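Local structure of L-glyceraldehyde 3-phosphate reductase (Clostridium beijerinckii, 6HG6) at residues D200-I203 / E204-L208; N171-T174 / M175-A179. The protein is an NADPH-dependent aldo-keto reductase with a TIM-barrel fold that acts as an aldehyde reductase and detoxifies furfural. One frame throughout, in Å; residues are numbered along the deposited sequence.

Interaction 1. Residues D200-I203 / E204-L208; sequences DRTI and ENNGL. With EDO (1,2-ethanediol), chain H.
R201 and E204 form a local contact, a salt bridge plus a backbone bond across one short, weakly bonded helical turn between barrel strand 189-195 and helix 208-214. The evidence for the bridge is directional: R201 NH2 donates to E204 OE1 over 3.1 Å, with an N-H...O angle of 165°. That oxygen lies at the guanidinium edge, within its plane, and offers its syn lone pair. The carboxylate plane is turned 80° from the guanidinium plane, and the bonded contact is made by OE1 alone, not by a coplanar two-oxygen pairing. Both groups have further partners that limit their rotation: R201 reaches I198 O through NE and D326 through NH1, while E204 OE2 bonds the hydroxyl of Y196.

In the backbone, E204 N donates to R201 O at 2.8 Å. T202 O is gripped twice, by N206 N at 2.9 Å, almost straight down the carbonyl bond, and by N205 N at 3.0 Å, from above the carbonyl plane. Bonds to the third and the fourth residue onward thus share one acceptor. Ahead of the turn, D200 OD1 takes both the backbone N and the hydroxyl of T202, the latter with T202 OG1 only 2.6 Å from D200 OD1.

With CG of N206 set between its backbone N and carbonyl carbon (chi1 71°), OD1 is placed to accept from L208 N, two residues on, at 3.0 Å, with the donor above the amide plane. The apolar side is modest, I203 CB lying 4.1 Å from L208 CB. A 1,2-ethanediol, probably from the crystallisation liquor, donates through O2 to E204 O and accepts weakly from G207 N. Two Asx turns, at D200 and N206, therefore bracket the helical turn, within the beta-alpha connection that follows the sixth strand of the TIM barrel.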
loop_
_atom_site.group_PDB
_atom_site.type_symbol
_atom_site.label_atom_id
_atom_site.label_comp_id
_atom_site.label_asym_id
_atom_site.label_seq_id
_atom_site.Cartn_x
_atom_site.Cartn_y
_atom_site.Cartn_z
ATOM N N ASP A 200 -4.859 6.794 13.102
ATOM C CA ASP A 200 -6.068 6.334 12.386
ATOM C C ASP A 200 -6.307 4.860 12.698
ATOM O O ASP A 200 -5.682 4.000 12.059
ATOM C CB ASP A 200 -5.966 6.613 10.891
ATOM C CG ASP A 200 -7.273 6.335 10.188
ATOM O OD1 ASP A 200 -8.171 5.738 10.812
ATOM O OD2 ASP A 200 -7.385 6.731 9.026
ATOM N N ARG A 201 -7.230 4.605 13.616
ATOM C CA ARG A 201 -7.548 3.242 14.097
ATOM C C ARG A 201 -8.786 2.690 13.406
ATOM O O ARG A 201 -9.405 1.761 13.966
ATOM C CB ARG A 201 -7.761 3.305 15.608
ATOM C CG ARG A 201 -6.591 3.914 16.362
ATOM C CD ARG A 201 -5.237 3.296 16.028
ATOM N NE ARG A 201 -4.229 3.777 16.972
ATOM C CZ ARG A 201 -3.911 3.225 18.146
ATOM N NH1 ARG A 201 -2.997 3.805 18.898
ATOM N NH2 ARG A 201 -4.491 2.120 18.585
ATOM N N THR A 202 -9.200 3.264 12.275
ATOM C CA THR A 202 -10.434 2.849 11.578
ATOM C C THR A 202 -10.518 1.323 11.461
ATOM O O THR A 202 -11.581 0.776 11.828
ATOM C CB THR A 202 -10.572 3.499 10.194
ATOM O OG1 THR A 202 -10.634 4.897 10.434
ATOM C CG2 THR A 202 -11.822 3.055 9.451
ATOM N N ILE A 203 -9.458 0.651 11.030
ATOM C CA ILE A 203 -9.526 -0.823 10.763
ATOM C C ILE A 203 -9.628 -1.608 12.086
ATOM O O ILE A 203 -9.955 -2.806 12.025
ATOM C CB ILE A 203 -8.364 -1.323 9.867
ATOM C CG1 ILE A 203 -7.001 -1.267 10.559
ATOM C CG2 ILE A 203 -8.333 -0.604 8.526
ATOM C CD1 ILE A 203 -5.933 -2.027 9.801
ATOM N N GLU A 204 -9.349 -0.984 13.230
ATOM C CA GLU A 204 -9.480 -1.637 14.561
ATOM C C GLU A 204 -10.956 -1.563 14.989
ATOM O O GLU A 204 -11.341 -2.327 15.892
ATOM C CB GLU A 204 -8.574 -0.954 15.594
ATOM C CG GLU A 204 -7.078 -1.079 15.334
ATOM C CD GLU A 204 -6.155 -0.365 16.324
ATOM O OE1 GLU A 204 -6.665 0.317 17.252
ATOM O OE2 GLU A 204 -4.920 -0.488 16.198
ATOM N N ASN A 205 -11.738 -0.645 14.410
ATOM C CA ASN A 205 -13.122 -0.309 14.847
ATOM C C ASN A 205 -14.207 -0.641 13.812
ATOM O O ASN A 205 -15.390 -0.721 14.218
ATOM C CB ASN A 205 -13.203 1.182 15.190
ATOM C CG ASN A 205 -12.213 1.560 16.273
ATOM O OD1 ASN A 205 -12.049 0.830 17.230
ATOM N ND2 ASN A 205 -11.547 2.689 16.133
ATOM N N ASN A 206 -13.866 -0.839 12.546
ATOM C CA ASN A 206 -14.876 -1.137 11.494
ATOM C C ASN A 206 -14.847 -2.630 11.122
ATOM O O ASN A 206 -15.425 -2.987 10.116
ATOM C CB ASN A 206 -14.662 -0.266 10.255
ATOM C CG ASN A 206 -13.434 -0.653 9.473
ATOM O OD1 ASN A 206 -12.701 -1.551 9.883
ATOM N ND2 ASN A 206 -13.217 0.004 8.340
ATOM N N GLY A 207 -14.137 -3.450 11.895
ATOM C CA GLY A 207 -14.077 -4.908 11.722
ATOM C C GLY A 207 -13.074 -5.388 10.697
ATOM O O GLY A 207 -12.889 -6.606 10.652
ATOM N N LEU A 208 -12.400 -4.509 9.957
ATOM C CA LEU A 208 -11.532 -4.950 8.838
ATOM C C LEU A 208 -10.345 -5.745 9.368
ATOM O O LEU A 208 -10.062 -6.855 8.810
ATOM C CB LEU A 208 -11.122 -3.765 7.960
ATOM C CG LEU A 208 -10.351 -4.097 6.676
ATOM C CD1 LEU A 208 -8.906 -4.440 7.007
ATOM C CD2 LEU A 208 -11.017 -5.233 5.879
HETATM C C1 EDO H . -14.036 -5.941 15.384
HETATM O O1 EDO H . -14.884 -6.902 14.760
HETATM C C2 EDO H . -14.528 -4.548 15.206
HETATM O O2 EDO H . -13.506 -3.647 14.819
#

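Interaction 2. Residues N171-T174 / M175-A179; sequences NGET and MEKAA
N171 OD1 is held by two donors of one residue: T174 N at 3.0 Å and T174 OG1 at 2.7 Å from that same oxygen. The hydroxyl arrives in the amide carbonyl plane, on a lone pair, whereas the backbone N-H is tilted 25° out of it. N171 CG stands between its own backbone N and carbonyl carbon (chi1 59°), which swings the amide oxygen over the start of the helix. This double grip should fix the rotation of both side chains. T174 OG1 also receives a bond of 2.6 Å from a water, and that water takes a weak bond from K177 NZ, so the cap is extended by one bridge to the next turn.

By position and bonding N171 is the N-cap of helix 172-184, the helix of the beta-alpha-beta unit that joins barrel strands 162-168 and 189-195. The first regular bond of the helix uses the same residue, M175 N donating to N171 O at 2.9 Å; E176, K177 and A178 repeat the four-residue step onto G172, E173 and T174.

On the outer surface E173 and K177 lie side by side and point the same way, both chains extended beyond CG. Their charged ends are loosely matched, E173 OE1 standing 3.6 Å from K177 NZ, a long salt bridge. A second water donates to E173 O at 3.1 Å and to E176 OE2 at 3.2 Å, tying a helix carbonyl to the carboxylate three residues on. The negative charges of E173 and E176 at this N-terminal end would probably interact favourably with the helix dipole. M175 turns inward instead: its CG is anti to the backbone N (chi1 -167°), and the bent chain packs against L208, A211 and N192.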
loop_
_atom_site.group_PDB
_atom_site.type_symbol
_atom_site.label_atom_id
_atom_site.label_comp_id
_atom_site.label_asym_id
_atom_site.label_seq_id
_atom_site.Cartn_x
_atom_site.Cartn_y
_atom_site.Cartn_z
ATOM N N ASN A 171 -14.733 -2.121 4.754
ATOM C CA ASN A 171 -14.924 -2.420 6.191
ATOM C C ASN A 171 -14.974 -3.955 6.375
ATOM O O ASN A 171 -14.954 -4.699 5.384
ATOM C CB ASN A 171 -16.109 -1.658 6.793
ATOM C CG ASN A 171 -17.437 -1.954 6.124
ATOM O OD1 ASN A 171 -17.572 -2.937 5.405
ATOM N ND2 ASN A 171 -18.452 -1.154 6.410
ATOM N N GLY A 172 -15.045 -4.432 7.609
ATOM C CA GLY A 172 -15.044 -5.875 7.904
ATOM C C GLY A 172 -16.264 -6.577 7.348
ATOM O O GLY A 172 -16.101 -7.623 6.715
ATOM N N GLU A 173 -17.455 -6.016 7.534
ATOM C CA GLU A 173 -18.697 -6.674 7.070
ATOM C C GLU A 173 -18.654 -6.846 5.547
ATOM O O GLU A 173 -18.915 -7.962 5.042
ATOM C CB GLU A 173 -19.902 -5.868 7.525
ATOM C CG GLU A 173 -21.210 -6.457 7.032
ATOM C CD GLU A 173 -22.448 -5.889 7.709
ATOM O OE1 GLU A 173 -23.566 -6.112 7.162
ATOM O OE2 GLU A 173 -22.293 -5.248 8.795
ATOM N N THR A 174 -18.276 -5.804 4.829
ATOM C CA THR A 174 -18.271 -5.847 3.356
ATOM C C THR A 174 -17.113 -6.718 2.850
ATOM O O THR A 174 -17.300 -7.389 1.800
ATOM C CB THR A 174 -18.323 -4.449 2.740
ATOM O OG1 THR A 174 -19.295 -3.668 3.432
ATOM C CG2 THR A 174 -18.680 -4.550 1.277
ATOM N N MET A 175 -15.972 -6.707 3.526
ATOM C CA MET A 175 -14.851 -7.600 3.178
ATOM C C MET A 175 -15.343 -9.047 3.237
ATOM O O MET A 175 -14.893 -9.826 2.369
ATOM C CB MET A 175 -13.654 -7.467 4.118
ATOM C CG MET A 175 -12.417 -8.142 3.590
ATOM S SD MET A 175 -11.560 -9.114 4.865
ATOM C CE MET A 175 -12.611 -10.558 5.017
ATOM N N GLU A 176 -16.095 -9.419 4.280
ATOM C CA GLU A 176 -16.637 -10.793 4.453
ATOM C C GLU A 176 -17.505 -11.153 3.241
ATOM O O GLU A 176 -17.387 -12.267 2.718
ATOM C CB GLU A 176 -17.454 -10.918 5.727
ATOM C CG GLU A 176 -16.559 -11.027 6.954
ATOM C CD GLU A 176 -17.268 -10.983 8.302
ATOM O OE1 GLU A 176 -16.569 -11.069 9.293
ATOM O OE2 GLU A 176 -18.513 -10.823 8.354
ATOM N N LYS A 177 -18.378 -10.242 2.839
ATOM C CA LYS A 177 -19.267 -10.489 1.682
ATOM C C LYS A 177 -18.431 -10.665 0.411
ATOM O O LYS A 177 -18.735 -11.570 -0.376
ATOM C CB LYS A 177 -20.270 -9.352 1.569
ATOM C CG LYS A 177 -21.249 -9.327 2.728
ATOM C CD LYS A 177 -22.265 -8.254 2.583
ATOM C CE LYS A 177 -23.130 -8.184 3.818
ATOM N NZ LYS A 177 -24.038 -7.027 3.704
ATOM N N ALA A 178 -17.421 -9.822 0.211
ATOM C CA ALA A 178 -16.546 -9.877 -0.968
ATOM C C ALA A 178 -15.823 -11.224 -0.973
ATOM O O ALA A 178 -15.776 -11.873 -2.050
ATOM C CB ALA A 178 -15.558 -8.740 -0.952
ATOM N N ALA A 179 -15.299 -11.627 0.182
ATOM C CA ALA A 179 -14.563 -12.903 0.298
ATOM C C ALA A 179 -15.499 -14.054 -0.104
ATOM O O ALA A 179 -15.038 -14.993 -0.803
ATOM C CB ALA A 179 -14.049 -13.111 1.693
HETATM O O HOH W 1 -20.831 -10.075 6.279
HETATM O O HOH W 2 -21.637 -4.759 3.977
#

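Interactions 1 and 2 stand in series along the chain, 2 after strand 162-168 and 1 after strand 189-195, both at the C-terminal ends of neighbouring barrel strands, with centres 13 Å apart. They meet directly where the Asx turn of 204-208 abuts the capped helix start: N206 O lies 2.9 Å from G172 N, a probable hydrogen bond, and L208 CD2 packs 3.9 Å from M175 CB. Neither is placed to touch the cofactor. The side chain of I203 is about 11 Å from the bound NADPH and that of N171 about 14 Å. Of the NADPH-binding residues, Q193 has its side chain about 9 Å from that of L208 and about 11 Å from that of M175.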